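Local coordinates for putative acyl-CoA dehydrogenase (Burkholderia xenovorans, PDB 5JSC), which is a putative acyl-CoA dehydrogenase, a flavoprotein of the acyl-CoA dehydrogenase family that binds flavin-adenine dinucleotide in a four-chain assembly, at residues A110-G115 / A140-A145; I178-I183 / P225-R230; T257-R262 / N330-A335; V265-L270 / L317-A322. One frame throughout, in Å; residues are numbered along the deposited sequence.

Contact 1. Residues A110-G115 / A140-A145; sequences AMQGLG and AIAAFA. With FAD (flavin-adenine dinucleotide), chain M.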
# COMPACT_ATOMS: atom_id res chain seq x y z
N ALA C 110 -1.59 4.64 -31.64
CA ALA C 110 -0.35 4.90 -30.91
C ALA C 110 0.87 4.64 -31.77
O ALA C 110 1.83 5.44 -31.76
CB ALA C 110 -0.31 4.02 -29.66
N MET C 111 0.88 3.53 -32.50
CA MET C 111 2.09 3.17 -33.24
C MET C 111 2.30 4.04 -34.47
O MET C 111 3.44 4.19 -34.91
CB MET C 111 2.06 1.70 -33.64
CG MET C 111 2.22 0.77 -32.45
SD MET C 111 3.62 1.19 -31.39
CE MET C 111 4.96 1.29 -32.59
N GLN C 112 1.24 4.62 -35.03
CA GLN C 112 1.44 5.60 -36.09
C GLN C 112 2.16 6.84 -35.55
O GLN C 112 2.88 7.50 -36.30
CB GLN C 112 0.11 5.98 -36.72
CG GLN C 112 -0.58 4.83 -37.44
CD GLN C 112 0.28 4.24 -38.54
OE1 GLN C 112 0.92 3.20 -38.35
NE2 GLN C 112 0.32 4.91 -39.70
N GLY C 113 1.96 7.16 -34.28
CA GLY C 113 2.71 8.22 -33.63
C GLY C 113 4.13 7.80 -33.27
O GLY C 113 5.10 8.35 -33.78
N LEU C 114 4.25 6.80 -32.38
CA LEU C 114 5.58 6.40 -31.90
C LEU C 114 6.49 5.97 -33.05
O LEU C 114 7.67 6.33 -33.09
CB LEU C 114 5.44 5.28 -30.87
CG LEU C 114 6.76 4.72 -30.33
CD1 LEU C 114 7.51 5.77 -29.54
CD2 LEU C 114 6.49 3.48 -29.48
N GLY C 115 5.94 5.20 -34.00
CA GLY C 115 6.74 4.70 -35.11
C GLY C 115 7.20 5.76 -36.08
O GLY C 115 8.20 5.55 -36.78
N ALA C 140 0.59 3.84 -44.70
CA ALA C 140 1.84 3.20 -44.31
C ALA C 140 1.80 2.95 -42.81
O ALA C 140 1.51 3.87 -42.04
CB ALA C 140 3.06 4.05 -44.66
N ILE C 141 2.10 1.72 -42.41
CA ILE C 141 2.11 1.33 -41.01
C ILE C 141 3.52 1.49 -40.46
O ILE C 141 4.48 0.95 -41.02
CB ILE C 141 1.60 -0.12 -40.85
CG1 ILE C 141 0.15 -0.22 -41.35
CG2 ILE C 141 1.72 -0.58 -39.41
CD1 ILE C 141 -0.42 -1.63 -41.32
N ALA C 142 3.65 2.23 -39.36
CA ALA C 142 4.94 2.59 -38.78
C ALA C 142 5.32 1.65 -37.64
O ALA C 142 4.47 0.98 -37.05
CB ALA C 142 4.90 4.03 -38.25
N ALA C 143 6.61 1.63 -37.32
CA ALA C 143 7.12 0.83 -36.21
C ALA C 143 8.41 1.46 -35.69
O ALA C 143 9.13 2.14 -36.42
CB ALA C 143 7.36 -0.62 -36.63
N PHE C 144 8.69 1.18 -34.42
CA PHE C 144 9.77 1.79 -33.64
C PHE C 144 10.60 0.65 -33.07
O PHE C 144 10.13 -0.06 -32.17
CB PHE C 144 9.15 2.65 -32.53
CG PHE C 144 10.13 3.38 -31.65
CD1 PHE C 144 10.67 4.60 -32.05
CD2 PHE C 144 10.44 2.91 -30.38
CE1 PHE C 144 11.53 5.30 -31.23
CE2 PHE C 144 11.29 3.62 -29.54
CZ PHE C 144 11.84 4.82 -29.97
N ALA C 145 11.80 0.43 -33.60
CA ALA C 145 12.58 -0.77 -33.28
C ALA C 145 13.81 -0.40 -32.45
O ALA C 145 14.89 -0.10 -32.99
CB ALA C 145 12.97 -1.54 -34.55
PA FAD M . 14.66 -5.64 -18.80
O1A FAD M . 15.40 -4.51 -19.41
O2A FAD M . 15.41 -6.96 -18.62
O5B FAD M . 14.10 -5.14 -17.39
C5B FAD M . 13.43 -6.08 -16.53
C4B FAD M . 12.88 -5.27 -15.39
O4B FAD M . 13.98 -4.71 -14.64
C3B FAD M . 12.07 -4.04 -15.78
O3B FAD M . 10.73 -4.36 -16.18
C2B FAD M . 12.15 -3.19 -14.52
O2B FAD M . 11.16 -3.62 -13.58
C1B FAD M . 13.55 -3.54 -13.98
N9A FAD M . 14.57 -2.51 -14.18
C8A FAD M . 14.99 -1.99 -15.38
N7A FAD M . 15.99 -1.15 -15.26
C5A FAD M . 16.24 -1.11 -13.90
C6A FAD M . 17.19 -0.42 -13.13
N6A FAD M . 18.09 0.43 -13.64
N1A FAD M . 17.18 -0.61 -11.79
C2A FAD M . 16.27 -1.44 -11.27
N3A FAD M . 15.32 -2.15 -11.90
C4A FAD M . 15.37 -1.94 -13.22
N1 FAD M . 10.16 -2.17 -27.70
C2 FAD M . 10.45 -1.51 -28.87
O2 FAD M . 11.61 -1.19 -29.17
N3 FAD M . 9.44 -1.22 -29.75
C4 FAD M . 8.10 -1.52 -29.57
O4 FAD M . 7.29 -1.29 -30.46
C4X FAD M . 7.80 -2.18 -28.33
N5 FAD M . 6.57 -2.55 -28.12
C5X FAD M . 6.31 -3.36 -27.02
C6 FAD M . 5.04 -3.90 -26.87
C7 FAD M . 4.75 -4.80 -25.85
C7M FAD M . 3.37 -5.39 -25.75
C8 FAD M . 5.77 -5.15 -24.94
C8M FAD M . 5.50 -6.13 -23.82
C9 FAD M . 7.04 -4.60 -25.08
C9A FAD M . 7.32 -3.72 -26.11
N10 FAD M . 8.62 -3.22 -26.34
C10 FAD M . 8.90 -2.47 -27.46
C1' FAD M . 9.71 -3.64 -25.45
C2' FAD M . 9.73 -2.89 -24.12
O2' FAD M . 10.13 -1.54 -24.31
C3' FAD M . 10.71 -3.58 -23.17
O3' FAD M . 10.12 -4.84 -22.85
C4' FAD M . 10.99 -2.80 -21.89
O4' FAD M . 11.79 -1.66 -22.20
C5' FAD M . 11.67 -3.66 -20.84
O5' FAD M . 12.88 -4.19 -21.43
P FAD M . 13.14 -5.78 -21.21
O1P FAD M . 11.94 -6.58 -21.60
O2P FAD M . 14.41 -6.16 -21.90
O3P FAD M . 13.34 -5.93 -19.64
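Two hydrogen bonds to the carboxamide of Gln112, one given and one received, tie helix 103-122 to the chain that leads into strand 144-145. Gln112 NE2 donates to Ala140 O over 2.8 Å, nearly straight, with the acceptor close to the amide plane. Gln112 OE1 accepts from Ala142 N at 3.1 Å, the donor tilted out of the carbonyl plane. Glutamine suits this place because its flat end carries an N-H donor and a C=O acceptor close together, so one group can meet both a backbone carbonyl and a backbone N-H; the chain bends about CB-CG (chi2 -58°) to bring that end onto residues 140-142. NE2 also donates to Val135 O; with OE1 held by Ala142 N, the amide is gripped by three bonds that should fix its rotation.

Apolar contacts carry the rest. Leu114 lays CD1 over the centre of the Phe144 ring, a CH-pi contact of 4.0 Å to the centroid and 7° from the ring normal, the two side chains crossing at about a right angle. Close approach of the backbones depends on small residues: Ala142 CB sits 3.6 Å from Gly115 C, an approach that the bare CA of glycine permits, with Gly115 CA 4.0 Å from Ala143 CA. Met111, bent at chi2 and chi3, brings CE near Phe144 N.

The ligand is met through the backbone, since FAD N3 donates to Phe144 O at 2.8 Å and 174°. The buried glutamine thus satisfies peptide groups of the linker, while the leucine-packed phenylalanine presents its carbonyl to the flavin ring.

Contact 2. Residues I178-I183 / P225-R230; sequences ISNGGI and PHPLAR. With FAD (flavin-adenine dinucleotide), chain M.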
# COMPACT_ATOMS: atom_id res chain seq x y z
N ILE C 178 8.78 -5.94 -31.04
CA ILE C 178 8.56 -4.79 -31.92
C ILE C 178 7.08 -4.74 -32.30
O ILE C 178 6.58 -5.61 -33.01
CB ILE C 178 9.45 -4.85 -33.16
CG1 ILE C 178 10.93 -4.87 -32.74
CG2 ILE C 178 9.16 -3.66 -34.07
CD1 ILE C 178 11.28 -3.81 -31.70
N SER C 179 6.39 -3.70 -31.82
CA SER C 179 4.99 -3.48 -32.16
C SER C 179 4.82 -3.27 -33.66
O SER C 179 5.61 -2.56 -34.29
CB SER C 179 4.45 -2.27 -31.41
OG SER C 179 4.40 -2.54 -30.02
N ASN C 180 3.77 -3.86 -34.23
CA ASN C 180 3.53 -3.93 -35.67
C ASN C 180 4.59 -4.74 -36.39
O ASN C 180 4.64 -4.74 -37.63
CB ASN C 180 3.41 -2.54 -36.32
CG ASN C 180 2.12 -1.83 -35.94
OD1 ASN C 180 1.15 -2.47 -35.53
ND2 ASN C 180 2.11 -0.51 -36.08
N GLY C 181 5.46 -5.45 -35.66
CA GLY C 181 6.44 -6.29 -36.31
C GLY C 181 5.77 -7.30 -37.21
O GLY C 181 4.81 -7.97 -36.80
N GLY C 182 6.26 -7.43 -38.44
CA GLY C 182 5.67 -8.32 -39.41
C GLY C 182 4.63 -7.69 -40.31
O GLY C 182 4.34 -8.25 -41.37
N ILE C 183 4.06 -6.54 -39.93
CA ILE C 183 3.07 -5.89 -40.77
C ILE C 183 3.41 -4.43 -41.07
O ILE C 183 2.75 -3.79 -41.89
CB ILE C 183 1.66 -5.99 -40.17
CG1 ILE C 183 1.58 -5.27 -38.83
CG2 ILE C 183 1.23 -7.45 -40.03
CD1 ILE C 183 0.23 -5.41 -38.21
N PRO C 225 -3.30 -9.81 -27.06
CA PRO C 225 -2.60 -9.93 -28.34
C PRO C 225 -2.60 -8.64 -29.15
O PRO C 225 -3.62 -7.97 -29.28
CB PRO C 225 -3.38 -11.03 -29.07
CG PRO C 225 -4.07 -11.78 -28.02
CD PRO C 225 -4.35 -10.83 -26.90
N HIS C 226 -1.43 -8.32 -29.68
CA HIS C 226 -1.21 -7.24 -30.63
C HIS C 226 -0.12 -7.71 -31.58
O HIS C 226 0.63 -8.63 -31.25
CB HIS C 226 -0.78 -5.94 -29.93
CG HIS C 226 -1.81 -5.36 -29.02
ND1 HIS C 226 -2.99 -4.82 -29.48
CD2 HIS C 226 -1.84 -5.24 -27.67
CE1 HIS C 226 -3.71 -4.40 -28.45
NE2 HIS C 226 -3.03 -4.63 -27.35
N PRO C 227 -0.02 -7.12 -32.77
CA PRO C 227 1.04 -7.53 -33.71
C PRO C 227 2.41 -7.21 -33.14
O PRO C 227 2.73 -6.05 -32.87
CB PRO C 227 0.74 -6.72 -34.97
CG PRO C 227 -0.65 -6.23 -34.81
CD PRO C 227 -0.95 -6.13 -33.36
N LEU C 228 3.24 -8.24 -32.96
CA LEU C 228 4.55 -8.11 -32.35
C LEU C 228 5.50 -9.09 -33.03
O LEU C 228 5.11 -10.20 -33.38
CB LEU C 228 4.52 -8.40 -30.84
CG LEU C 228 4.05 -7.36 -29.84
CD1 LEU C 228 3.88 -8.02 -28.48
CD2 LEU C 228 5.06 -6.24 -29.76
N ALA C 229 6.76 -8.68 -33.20
CA ALA C 229 7.71 -9.62 -33.81
C ALA C 229 9.12 -9.42 -33.28
O ALA C 229 9.48 -8.36 -32.74
CB ALA C 229 7.73 -9.49 -35.34
N ARG C 230 9.92 -10.47 -33.45
CA ARG C 230 11.37 -10.39 -33.35
C ARG C 230 11.91 -10.21 -34.76
O ARG C 230 11.55 -10.96 -35.67
CB ARG C 230 11.94 -11.66 -32.72
CG ARG C 230 13.46 -11.65 -32.53
CD ARG C 230 13.87 -12.80 -31.60
NE ARG C 230 15.31 -12.96 -31.49
CZ ARG C 230 15.93 -13.56 -30.46
NH1 ARG C 230 15.23 -14.05 -29.44
NH2 ARG C 230 17.25 -13.66 -30.46
PA FAD M . 14.66 -5.64 -18.80
O1A FAD M . 15.40 -4.51 -19.41
O2A FAD M . 15.41 -6.96 -18.62
O5B FAD M . 14.10 -5.14 -17.39
C5B FAD M . 13.43 -6.08 -16.53
C4B FAD M . 12.88 -5.27 -15.39
O4B FAD M . 13.98 -4.71 -14.64
C3B FAD M . 12.07 -4.04 -15.78
O3B FAD M . 10.73 -4.36 -16.18
C2B FAD M . 12.15 -3.19 -14.52
O2B FAD M . 11.16 -3.62 -13.58
C1B FAD M . 13.55 -3.54 -13.98
N9A FAD M . 14.57 -2.51 -14.18
C8A FAD M . 14.99 -1.99 -15.38
N7A FAD M . 15.99 -1.15 -15.26
C5A FAD M . 16.24 -1.11 -13.90
C6A FAD M . 17.19 -0.42 -13.13
N6A FAD M . 18.09 0.43 -13.64
N1A FAD M . 17.18 -0.61 -11.79
C2A FAD M . 16.27 -1.44 -11.27
N3A FAD M . 15.32 -2.15 -11.90
C4A FAD M . 15.37 -1.94 -13.22
N1 FAD M . 10.16 -2.17 -27.70
C2 FAD M . 10.45 -1.51 -28.87
O2 FAD M . 11.61 -1.19 -29.17
N3 FAD M . 9.44 -1.22 -29.75
C4 FAD M . 8.10 -1.52 -29.57
O4 FAD M . 7.29 -1.29 -30.46
C4X FAD M . 7.80 -2.18 -28.33
N5 FAD M . 6.57 -2.55 -28.12
C5X FAD M . 6.31 -3.36 -27.02
C6 FAD M . 5.04 -3.90 -26.87
C7 FAD M . 4.75 -4.80 -25.85
C7M FAD M . 3.37 -5.39 -25.75
C8 FAD M . 5.77 -5.15 -24.94
C8M FAD M . 5.50 -6.13 -23.82
C9 FAD M . 7.04 -4.60 -25.08
C9A FAD M . 7.32 -3.72 -26.11
N10 FAD M . 8.62 -3.22 -26.34
C10 FAD M . 8.90 -2.47 -27.46
C1' FAD M . 9.71 -3.64 -25.45
C2' FAD M . 9.73 -2.89 -24.12
O2' FAD M . 10.13 -1.54 -24.31
C3' FAD M . 10.71 -3.58 -23.17
O3' FAD M . 10.12 -4.84 -22.85
C4' FAD M . 10.99 -2.80 -21.89
O4' FAD M . 11.79 -1.66 -22.20
C5' FAD M . 11.67 -3.66 -20.84
O5' FAD M . 12.88 -4.19 -21.43
P FAD M . 13.14 -5.78 -21.21
O1P FAD M . 11.94 -6.58 -21.60
O2P FAD M . 14.41 -6.16 -21.90
O3P FAD M . 13.34 -5.93 -19.64
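Pro227 and Asn180 meet where strands 168-179 and 228-233 come together as an antiparallel pair in the beta-sheet domain of the acyl-CoA dehydrogenase fold. Pro227 O accepts from Asn180 N at 2.8 Å, the donor standing above the carbonyl plane, while its ring carbon CB packs 3.5 Å from Ile183 CD1. A rigid apolar ring suits this end of the pair, beside helix 53-66.

Leu228 follows, in a non-hydrogen-bonded pair with Ser179. In one of two conformers, Leu228 CD2 lies 3.5 Å from Ser179 N and nears FAD C6, so the leucine tentatively lines the flavin side.

Ala229 forms the hydrogen-bonded pair with Ile178: Ile178 N donates to Ala229 O at 3.0 Å, and Ala229 N returns a bond to Ile178 O. That oxygen also takes Gly181 N, which closes a type II turn and arrives from the opposite face of the carbonyl plane. Ala229 CB rests 3.5 Å from Gly181 C, a close fit of a single methyl on a glycine.

Across from Leu228, Ser179 N donates to FAD O4 at 2.9 Å, and Ser179 OG, chi1 -67°, sits beside its own backbone N and gives its proton to FAD N5 over 2.9 Å.

Contact 3. Residues T257-R262 / N330-A335; sequences TLDIFR and NVTREA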
# COMPACT_ATOMS: atom_id res chain seq x y z
N THR C 257 11.89 10.93 -28.80
CA THR C 257 10.65 10.35 -29.31
C THR C 257 9.83 9.76 -28.16
O THR C 257 8.61 9.98 -28.08
CB THR C 257 10.98 9.29 -30.36
OG1 THR C 257 11.76 9.88 -31.41
CG2 THR C 257 9.70 8.70 -30.95
N LEU C 258 10.48 9.04 -27.26
CA LEU C 258 9.79 8.49 -26.10
C LEU C 258 9.24 9.59 -25.19
O LEU C 258 8.19 9.40 -24.56
CB LEU C 258 10.74 7.58 -25.33
CG LEU C 258 11.01 6.25 -26.05
CD1 LEU C 258 12.29 5.62 -25.50
CD2 LEU C 258 9.82 5.31 -25.88
N ASP C 259 9.92 10.73 -25.10
CA ASP C 259 9.42 11.82 -24.26
C ASP C 259 8.09 12.34 -24.76
O ASP C 259 7.26 12.79 -23.96
CB ASP C 259 10.44 12.95 -24.20
CG ASP C 259 11.57 12.68 -23.24
OD1 ASP C 259 11.43 11.76 -22.39
OD2 ASP C 259 12.59 13.40 -23.31
N ILE C 260 7.87 12.32 -26.07
CA ILE C 260 6.57 12.69 -26.61
C ILE C 260 5.53 11.66 -26.21
O ILE C 260 4.47 11.99 -25.66
CB ILE C 260 6.64 12.83 -28.14
CG1 ILE C 260 7.71 13.85 -28.53
CG2 ILE C 260 5.26 13.19 -28.70
CD1 ILE C 260 7.90 13.95 -30.03
N PHE C 261 5.79 10.40 -26.50
CA PHE C 261 4.69 9.45 -26.45
C PHE C 261 4.52 8.75 -25.10
O PHE C 261 3.49 8.12 -24.90
CB PHE C 261 4.82 8.46 -27.61
CG PHE C 261 4.57 9.12 -28.94
CD1 PHE C 261 3.28 9.40 -29.34
CD2 PHE C 261 5.62 9.55 -29.73
CE1 PHE C 261 3.03 10.04 -30.54
CE2 PHE C 261 5.38 10.19 -30.94
CZ PHE C 261 4.09 10.44 -31.34
N ARG C 262 5.45 8.91 -24.15
CA ARG C 262 5.20 8.35 -22.83
C ARG C 262 3.94 8.94 -22.20
O ARG C 262 3.17 8.22 -21.55
CB ARG C 262 6.40 8.55 -21.90
CG ARG C 262 7.45 7.43 -22.01
CD ARG C 262 8.72 7.79 -21.26
NE ARG C 262 9.75 6.77 -21.45
CZ ARG C 262 11.02 6.92 -21.11
NH1 ARG C 262 11.44 8.06 -20.58
NH2 ARG C 262 11.88 5.92 -21.31
N ASN C 330 10.33 21.00 -22.16
CA ASN C 330 10.72 19.62 -21.94
C ASN C 330 9.86 19.01 -20.85
O ASN C 330 9.54 19.66 -19.85
CB ASN C 330 12.19 19.57 -21.51
CG ASN C 330 12.63 18.21 -21.05
OD1 ASN C 330 12.47 17.84 -19.87
ND2 ASN C 330 13.20 17.44 -21.97
N VAL C 331 9.47 17.74 -21.03
CA VAL C 331 8.64 17.09 -20.02
C VAL C 331 9.21 15.74 -19.60
O VAL C 331 8.45 14.83 -19.24
CB VAL C 331 7.18 16.93 -20.50
CG1 VAL C 331 6.49 18.28 -20.59
CG2 VAL C 331 7.11 16.18 -21.84
N THR C 332 10.54 15.58 -19.62
CA THR C 332 11.11 14.29 -19.23
C THR C 332 10.59 13.85 -17.85
O THR C 332 10.17 12.69 -17.68
CB THR C 332 12.64 14.35 -19.24
OG1 THR C 332 13.09 14.76 -20.54
CG2 THR C 332 13.23 12.97 -18.94
N ARG C 333 10.58 14.77 -16.88
CA ARG C 333 10.10 14.41 -15.54
C ARG C 333 8.59 14.21 -15.52
O ARG C 333 8.09 13.21 -14.98
CB ARG C 333 10.49 15.49 -14.52
CG ARG C 333 10.07 15.13 -13.08
CD ARG C 333 10.02 16.32 -12.10
NE ARG C 333 11.34 16.78 -11.69
CZ ARG C 333 11.55 17.66 -10.71
NH1 ARG C 333 10.53 18.18 -10.03
NH2 ARG C 333 12.79 18.04 -10.42
N GLU C 334 7.85 15.16 -16.08
CA GLU C 334 6.39 15.15 -15.95
C GLU C 334 5.77 14.02 -16.75
O GLU C 334 4.76 13.43 -16.31
CB GLU C 334 5.83 16.50 -16.38
CG GLU C 334 6.26 17.66 -15.49
CD GLU C 334 7.65 18.25 -15.82
OE1 GLU C 334 8.32 17.75 -16.75
OE2 GLU C 334 8.05 19.22 -15.14
N ALA C 335 6.35 13.68 -17.91
CA ALA C 335 5.88 12.53 -18.68
C ALA C 335 6.16 11.23 -17.95
O ALA C 335 5.32 10.33 -17.94
CB ALA C 335 6.54 12.51 -20.07
O HOH W 1 10.15 10.69 -19.96
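Asp259 on helix 250-286 faces Thr332 in the first turn of helix 332-356. Its CB leaves the helix toward residues 330-335, and chi1 of -79° puts CG anti to the carbonyl carbon, turning the carboxylate to the threonine. Asp259 CG comes within 3.7 Å of Thr332 OG1. Asp259 OD2 lies 3.1 Å from Thr332 OG1, a possible hydrogen bond whose proton is not settled. Asp259 OD1 takes a proton from a water, 2.9 Å away, which also donates to Thr332 O and accepts from Arg262 NH1; the water lies in the plane of the guanidinium group, at its edge. A short acidic side chain thus accepts from a shared water and lies close to a hydroxyl, and the nearby arginine probably helps to stabilise its charge.

Thr332 OG1 is itself placed by Asn330, whose ND2 donates to it at 3.0 Å, while Asn330 OD1 accepts from Thr332 N to form an Asx turn just ahead of the helix. Beside this polar set, methyl groups meet backbone: Ala335 CB on the helix and Val331 CG2 at its N-cap position each stand 4.0 Å from Asp259 O.

In the alpha-helical C-terminal domain, Val331 also rests on helix 298-325, and Arg262 lies against helix 385-405 with its NE bonded to Glu382 O. Glu334 of helix 332-356 is hydrogen-bonded to His18 of the third subunit.

Contact 4. Residues V265-L270 / L317-A322; sequences VAAASL and LVYRAA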
# COMPACT_ATOMS: atom_id res chain seq x y z
N VAL C 265 1.06 7.02 -23.45
CA VAL C 265 0.86 5.74 -22.78
C VAL C 265 0.10 5.95 -21.49
O VAL C 265 -0.77 5.14 -21.12
CB VAL C 265 2.20 5.03 -22.50
CG1 VAL C 265 1.99 3.72 -21.70
CG2 VAL C 265 2.92 4.73 -23.80
N ALA C 266 0.43 7.01 -20.76
CA ALA C 266 -0.34 7.38 -19.58
C ALA C 266 -1.79 7.62 -19.94
O ALA C 266 -2.70 7.19 -19.21
CB ALA C 266 0.27 8.61 -18.92
N ALA C 267 -2.04 8.29 -21.07
CA ALA C 267 -3.42 8.55 -21.49
C ALA C 267 -4.16 7.26 -21.83
O ALA C 267 -5.33 7.10 -21.48
CB ALA C 267 -3.42 9.51 -22.67
N ALA C 268 -3.49 6.32 -22.51
CA ALA C 268 -4.13 5.04 -22.79
C ALA C 268 -4.46 4.30 -21.50
O ALA C 268 -5.57 3.75 -21.36
CB ALA C 268 -3.25 4.17 -23.69
N SER C 269 -3.53 4.29 -20.55
CA SER C 269 -3.78 3.67 -19.24
C SER C 269 -5.03 4.27 -18.60
O SER C 269 -5.89 3.55 -18.08
CB SER C 269 -2.58 3.89 -18.32
OG SER C 269 -1.40 3.33 -18.84
N LEU C 270 -5.12 5.59 -18.64
CA LEU C 270 -6.27 6.30 -18.09
C LEU C 270 -7.56 5.88 -18.78
O LEU C 270 -8.59 5.69 -18.11
CB LEU C 270 -6.03 7.80 -18.24
CG LEU C 270 -7.18 8.77 -17.98
CD1 LEU C 270 -7.65 8.65 -16.54
CD2 LEU C 270 -6.72 10.20 -18.29
N LEU C 317 -2.31 14.39 -13.93
CA LEU C 317 -0.91 14.24 -14.30
C LEU C 317 -0.72 14.11 -15.80
O LEU C 317 0.24 14.67 -16.36
CB LEU C 317 -0.30 13.03 -13.58
CG LEU C 317 -0.11 13.19 -12.08
CD1 LEU C 317 0.16 11.81 -11.47
CD2 LEU C 317 1.04 14.12 -11.78
N VAL C 318 -1.60 13.36 -16.48
CA VAL C 318 -1.51 13.22 -17.94
C VAL C 318 -1.59 14.58 -18.60
O VAL C 318 -0.74 14.94 -19.42
CB VAL C 318 -2.61 12.29 -18.46
CG1 VAL C 318 -2.71 12.38 -19.99
CG2 VAL C 318 -2.36 10.85 -18.03
N TYR C 319 -2.63 15.34 -18.27
CA TYR C 319 -2.86 16.57 -19.02
C TYR C 319 -2.04 17.74 -18.50
O TYR C 319 -1.80 18.67 -19.27
CB TYR C 319 -4.37 16.84 -19.09
CG TYR C 319 -4.97 15.76 -19.97
CD1 TYR C 319 -4.75 15.78 -21.35
CD2 TYR C 319 -5.66 14.67 -19.43
CE1 TYR C 319 -5.23 14.76 -22.17
CE2 TYR C 319 -6.14 13.65 -20.25
CZ TYR C 319 -5.92 13.70 -21.62
OH TYR C 319 -6.38 12.71 -22.45
N ARG C 320 -1.52 17.68 -17.27
CA ARG C 320 -0.47 18.61 -16.89
C ARG C 320 0.75 18.42 -17.78
O ARG C 320 1.29 19.39 -18.32
CB ARG C 320 -0.09 18.44 -15.41
CG ARG C 320 0.98 19.42 -14.89
CD ARG C 320 2.42 18.98 -15.19
NE ARG C 320 2.77 17.73 -14.49
CZ ARG C 320 3.33 17.68 -13.29
NH1 ARG C 320 3.63 18.80 -12.64
NH2 ARG C 320 3.59 16.51 -12.73
N ALA C 321 1.19 17.17 -17.95
CA ALA C 321 2.35 16.91 -18.79
C ALA C 321 2.08 17.28 -20.24
O ALA C 321 2.95 17.88 -20.91
CB ALA C 321 2.76 15.44 -18.69
N ALA C 322 0.90 16.94 -20.76
CA ALA C 322 0.61 17.26 -22.16
C ALA C 322 0.50 18.76 -22.37
O ALA C 322 1.06 19.30 -23.34
CB ALA C 322 -0.68 16.55 -22.60
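Val318 fits against Ala266 and Ala267 where segments of helices 250-286 and 298-325 pack roughly antiparallel in the helical C-terminal domain of the acyl-CoA dehydrogenase fold. The axes of the two short segments run at 153° to each other and approach to 9.7 Å. Both branches of the valine are used: Val318 CG2 meets Ala266 CB at 3.6 Å, and Val318 CG1 meets Ala267 CB at 4.0 Å. With CG1 anti to the backbone N (chi1 168°), the fork spreads over the two alanines, whose single methyls leave room for a beta-branched neighbour.

Further along, Leu270 brings CD2 to 4.0 Å from Tyr319 CE2, the side chains slanting past one another, and the same methyl also nears Val318 CG2. No hydrogen bond links the two segments.

In the next shell, Val318 CG1 lies over the centre of the Tyr319 ring, 3.6 Å above its plane, which probably helps to hold the ring's orientation. The phenol end turns to another element, its OH hydrogen-bonded to Glu96 on helix 88-101, and Phe26 meets the ring at an incline. Tyrosine suits a place where an apolar ring must also carry a buried polar tip. Elsewhere on helix 298-325, Arg320 forms a salt bridge with Asp312 of the third subunit. Within helix 250-286, Ser269 OG turns back on its own backbone and donates to Val265 O at 3.0 Å, approaching from the face of that carbonyl opposite to Ser269 N.

In the fold
Contacts 1, 2 and 4 are buried, whereas contact 3 is only partly so and relies on a bridging water. Contacts 1 and 2 both touch FAD and adjoin each other, for Asn180 ND2 of contact 2 probably bonds to Ala142 O of contact 1; one joins a helix to a linker, the other pairs two strands. Contacts 3 and 4 share helix 250-286 and touch where Val331 CG1 packs on Ala321 O; both also touch the third subunit, yet contact 3 is mainly polar and contact 4 wholly apolar. Contact 1 also meets contact 3, where Phe261 packs on Gly113. Contacts 2 and 4 do not touch, their centres lying about 24 Å apart.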